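Mannose-6-phosphate isomerase (Bacillus subtilis, PDB 1QWR) probably catalyses the zinc-dependent interconversion of D-mannose 6-phosphate and D-fructose 6-phosphate, as a member of the type 1 mannose-6-phosphate isomerase family. Local coordinates at residues E235-G239 with I240-T244; E40-A43 with I44-H47. All blocks are in the same frame, centred on the assembly; numbering follows the deposited sequence.

Contact 1. Residues E235-G239 with I240-T244; sequences ESRKG and ITIKT. With SO4 (sulfate ion), chain D.
Arg-237 and Ile-240 lie side by side on one face of a tight beta hairpin. In one of two modelled conformations of Arg-237, the methyl CG2 of Ile-240 sits 3.8 Å above the centre of the guanidinium plane. With CG turned between its own backbone N and carbonyl carbon (chi1 67°) and the chain extended from there to NE, the arginine in this conformation reaches along the isoleucine to a sulfate ion, probably from the crystallisation liquor. Arg-237 NH2 then gives sulfate O2 a nearly straight bond of 2.7 Å, in the guanidinium plane; NH1 adds a weak one. Ile-242 CD1 lies 3.5 Å from Arg-237 NH1. Ser-236 and Thr-241 form a non-hydrogen-bonded pair on the other face, joined through their hydroxyls, OG to OG1, at 2.6 Å. Behind these side chains are two hydrogen-bonded pairs, Glu-235 with Ile-242 and Arg-237 with Ile-240, and a type II turn from Arg-237 to Ile-240, in which Gly-239 takes a positive phi. Glu-263 receives Lys-238 in a salt bridge and, through its backbone O, Arg-237 NH2. Strand 240-247 pairs onward with strand 252-259, where Trp-256 and Ile-258 meet Ile-240.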
loop_
_atom_site.group_PDB
_atom_site.type_symbol
_atom_site.label_atom_id
_atom_site.label_comp_id
_atom_site.label_asym_id
_atom_site.label_seq_id
_atom_site.Cartn_x
_atom_site.Cartn_y
_atom_site.Cartn_z
ATOM N N GLU A 235 -16.354 -13.689 5.676
ATOM C CA GLU A 235 -17.571 -14.352 5.263
ATOM C C GLU A 235 -17.255 -15.170 4.039
ATOM O O GLU A 235 -16.322 -14.848 3.296
ATOM C CB GLU A 235 -18.688 -13.352 5.002
ATOM C CG GLU A 235 -18.577 -12.520 3.756
ATOM C CD GLU A 235 -19.800 -11.646 3.584
ATOM O OE1 GLU A 235 -20.055 -10.822 4.482
ATOM O OE2 GLU A 235 -20.511 -11.783 2.570
ATOM N N SER A 236 -17.991 -16.255 3.841
ATOM C CA SER A 236 -17.726 -17.105 2.695
ATOM C C SER A 236 -18.957 -17.426 1.896
ATOM O O SER A 236 -20.048 -17.590 2.449
ATOM C CB SER A 236 -17.088 -18.433 3.125
ATOM O OG SER A 236 -15.789 -18.252 3.653
ATOM N N ARG A 237 -18.786 -17.524 0.583
ATOM C CA ARG A 237 -19.876 -17.922 -0.291
ATOM C C ARG A 237 -19.265 -18.917 -1.260
ATOM O O ARG A 237 -18.115 -19.331 -1.085
ATOM C CB ARG A 237 -20.500 -16.730 -1.030
ATOM C CG ARG A 237 -19.640 -16.035 -2.061
ATOM C CD ARG A 237 -20.539 -15.160 -2.934
ATOM N NE ARG A 237 -19.805 -14.267 -3.825
ATOM C CZ ARG A 237 -19.177 -13.166 -3.428
ATOM N NH1 ARG A 237 -19.192 -12.821 -2.147
ATOM N NH2 ARG A 237 -18.544 -12.401 -4.310
ATOM N N LYS A 238 -20.009 -19.308 -2.285
ATOM C CA LYS A 238 -19.482 -20.286 -3.226
ATOM C C LYS A 238 -18.194 -19.778 -3.864
ATOM O O LYS A 238 -18.140 -18.642 -4.342
ATOM C CB LYS A 238 -20.484 -20.580 -4.334
ATOM C CG LYS A 238 -19.998 -21.646 -5.288
ATOM C CD LYS A 238 -20.961 -21.866 -6.443
ATOM C CE LYS A 238 -20.888 -20.725 -7.420
ATOM N NZ LYS A 238 -21.546 -21.087 -8.696
ATOM N N GLY A 239 -17.168 -20.622 -3.843
ATOM C CA GLY A 239 -15.884 -20.292 -4.444
ATOM C C GLY A 239 -15.031 -19.197 -3.810
ATOM O O GLY A 239 -13.923 -18.961 -4.278
ATOM N N ILE A 240 -15.490 -18.567 -2.734
ATOM C CA ILE A 240 -14.688 -17.476 -2.151
ATOM C C ILE A 240 -14.883 -17.166 -0.669
ATOM O O ILE A 240 -15.990 -17.265 -0.135
ATOM C CB ILE A 240 -14.930 -16.156 -2.963
ATOM C CG1 ILE A 240 -14.056 -15.009 -2.440
ATOM C CG2 ILE A 240 -16.424 -15.779 -2.913
ATOM C CD1 ILE A 240 -14.169 -13.713 -3.311
ATOM N N THR A 241 -13.779 -16.835 0.000
ATOM C CA THR A 241 -13.836 -16.399 1.390
ATOM C C THR A 241 -13.335 -14.949 1.350
ATOM O O THR A 241 -12.291 -14.685 0.771
ATOM C CB THR A 241 -12.924 -17.235 2.279
ATOM O OG1 THR A 241 -13.529 -18.522 2.472
ATOM C CG2 THR A 241 -12.724 -16.572 3.623
ATOM N N ILE A 242 -14.087 -14.020 1.937
ATOM C CA ILE A 242 -13.695 -12.612 1.936
ATOM C C ILE A 242 -13.389 -12.145 3.339
ATOM O O ILE A 242 -14.235 -12.272 4.232
ATOM C CB ILE A 242 -14.820 -11.706 1.376
ATOM C CG1 ILE A 242 -15.149 -12.149 -0.048
ATOM C CG2 ILE A 242 -14.393 -10.223 1.414
ATOM C CD1 ILE A 242 -16.363 -11.464 -0.656
ATOM N N LYS A 243 -12.180 -11.641 3.549
ATOM C CA LYS A 243 -11.842 -11.100 4.864
ATOM C C LYS A 243 -11.856 -9.596 4.695
ATOM O O LYS A 243 -11.279 -9.074 3.714
ATOM C CB LYS A 243 -10.454 -11.554 5.309
ATOM C CG LYS A 243 -10.087 -11.112 6.726
ATOM C CD LYS A 243 -8.966 -12.020 7.219
ATOM C CE LYS A 243 -8.555 -11.759 8.669
ATOM N NZ LYS A 243 -7.532 -12.809 9.059
ATOM N N THR A 244 -12.550 -8.919 5.613
ATOM C CA THR A 244 -12.650 -7.461 5.649
ATOM C C THR A 244 -11.657 -7.038 6.732
ATOM O O THR A 244 -11.850 -7.340 7.919
ATOM C CB THR A 244 -14.070 -7.011 6.054
ATOM O OG1 THR A 244 -15.015 -7.458 5.071
ATOM C CG2 THR A 244 -14.140 -5.485 6.169
HETATM S S SO4 D . -17.965 -9.179 -4.367
HETATM O O1 SO4 D . -17.977 -7.807 -3.818
HETATM O O2 SO4 D . -17.463 -10.108 -3.326
HETATM O O3 SO4 D . -19.323 -9.576 -4.797
HETATM O O4 SO4 D . -17.072 -9.205 -5.538
#

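Contact 2. Residues E40-A43 with I44-H47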
loop_
_atom_site.group_PDB
_atom_site.type_symbol
_atom_site.label_atom_id
_atom_site.label_comp_id
_atom_site.label_asym_id
_atom_site.label_seq_id
_atom_site.Cartn_x
_atom_site.Cartn_y
_atom_site.Cartn_z
ATOM N N GLU A 40 10.386 -0.982 -3.879
ATOM C CA GLU A 40 8.954 -0.750 -4.074
ATOM C C GLU A 40 8.427 -0.917 -5.490
ATOM O O GLU A 40 9.085 -0.563 -6.466
ATOM C CB GLU A 40 8.572 0.664 -3.594
ATOM C CG GLU A 40 9.169 1.082 -2.229
ATOM C CD GLU A 40 8.578 2.385 -1.659
ATOM O OE1 GLU A 40 7.990 3.186 -2.420
ATOM O OE2 GLU A 40 8.718 2.615 -0.428
ATOM N N CYS A 41 7.233 -1.491 -5.572
ATOM C CA CYS A 41 6.515 -1.602 -6.823
ATOM C C CYS A 41 5.279 -0.712 -6.589
ATOM O O CYS A 41 4.453 -1.033 -5.736
ATOM C CB CYS A 41 6.035 -3.027 -7.076
ATOM S SG CYS A 41 4.900 -3.147 -8.500
ATOM N N TRP A 42 5.194 0.421 -7.290
ATOM C CA TRP A 42 4.041 1.317 -7.213
ATOM C C TRP A 42 3.099 0.647 -8.226
ATOM O O TRP A 42 3.219 0.819 -9.448
ATOM C CB TRP A 42 4.471 2.735 -7.627
ATOM C CG TRP A 42 5.353 3.374 -6.561
ATOM C CD1 TRP A 42 6.122 2.729 -5.629
ATOM C CD2 TRP A 42 5.543 4.781 -6.330
ATOM N NE1 TRP A 42 6.777 3.652 -4.828
ATOM C CE2 TRP A 42 6.434 4.915 -5.242
ATOM C CE3 TRP A 42 5.042 5.937 -6.942
ATOM C CZ2 TRP A 42 6.834 6.164 -4.749
ATOM C CZ3 TRP A 42 5.438 7.181 -6.452
ATOM C CH2 TRP A 42 6.325 7.279 -5.367
ATOM N N ALA A 43 2.183 -0.147 -7.671
ATOM C CA ALA A 43 1.256 -1.016 -8.409
ATOM C C ALA A 43 -0.018 -0.381 -8.955
ATOM O O ALA A 43 -0.390 -0.603 -10.105
ATOM C CB ALA A 43 0.921 -2.218 -7.499
ATOM N N ILE A 44 -0.720 0.357 -8.118
ATOM C CA ILE A 44 -1.879 1.115 -8.606
ATOM C C ILE A 44 -1.486 2.514 -8.119
ATOM O O ILE A 44 -1.548 2.826 -6.933
ATOM C CB ILE A 44 -3.208 0.668 -7.986
ATOM C CG1 ILE A 44 -3.536 -0.778 -8.433
ATOM C CG2 ILE A 44 -4.341 1.593 -8.481
ATOM C CD1 ILE A 44 -3.191 -1.878 -7.385
ATOM N N SER A 45 -1.040 3.353 -9.040
ATOM C CA SER A 45 -0.559 4.666 -8.650
ATOM C C SER A 45 -0.960 5.794 -9.565
ATOM O O SER A 45 -0.958 5.634 -10.784
ATOM C CB SER A 45 0.981 4.631 -8.594
ATOM O OG SER A 45 1.577 5.938 -8.591
ATOM N N ALA A 46 -1.315 6.926 -8.963
ATOM C CA ALA A 46 -1.593 8.140 -9.715
ATOM C C ALA A 46 -0.680 9.217 -9.111
ATOM O O ALA A 46 -0.896 10.426 -9.287
ATOM C CB ALA A 46 -3.050 8.563 -9.594
ATOM N N HIS A 47 0.353 8.793 -8.393
ATOM C CA HIS A 47 1.235 9.799 -7.805
ATOM C C HIS A 47 2.124 10.364 -8.913
ATOM O O HIS A 47 2.654 9.614 -9.727
ATOM C CB HIS A 47 2.097 9.205 -6.681
ATOM C CG HIS A 47 2.716 10.254 -5.806
ATOM N ND1 HIS A 47 3.839 10.968 -6.176
ATOM C CD2 HIS A 47 2.296 10.791 -4.637
ATOM C CE1 HIS A 47 4.079 11.903 -5.274
ATOM N NE2 HIS A 47 3.157 11.819 -4.330
#
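Trp-42 turns the far edge of its indole toward the imidazole face of His-47, an offset edge-to-face pair with planes at 83° and centroids of the six-membered ring and the imidazole 5.8 Å apart. The nearest approach is Trp-42 CZ3 to His-47 CB, 3.9 Å. Beside the indole, Ser-45 OG lies 3.8 Å from Trp-42 CE3; with OG anti to the serine's backbone N (chi1 163°), it also accepts from His-47 N at 3.1 Å, closing an ST turn, and bonds to Gly-50 O. At the other end of the indole, Trp-42 NE1 donates to Glu-40 OE1 at 2.7 Å, close to the ring plane and on the anti lone pair. Lys-88 forms a salt bridge with that same oxygen, so two partners hold the buried carboxylate. A leucine in place of Trp-42 would probably leave Glu-40 without its N-H partner and open a gap beside His-47, whose ring would lose its edge-on neighbour. His-47 NE2 bonds to Glu-114, its ND1 to Lys-49 N. Ala-43 and Ile-44 both face Thr-87 in a classic beta bulge. Strand 38-44 runs antiparallel between strands 9-17 and 85-92, and Ile-44 packs on Leu-11 and on His-296 and Ile-298 of strand 296-299.

In the fold
The two contacts lie about 27 Å apart between centres and do not touch, though strand pairings connect the beta structure that both belong to. Contact 2 is buried in the catalytic domain, with Trp-42 about 10 Å, side chain to side chain, from the zinc ligand His-101 and from Arg-196, probably an active-site residue. Contact 1 is a surface hairpin, away from those sites. Their chemistry follows: 240-244 is tied to 235-239 by backbone ladder bonds, and the arginine of 235-239 meets a bound sulfate, whereas 40-43 and 44-47 meet through aromatic and apolar packing, with buried polar atoms paired to protein groups.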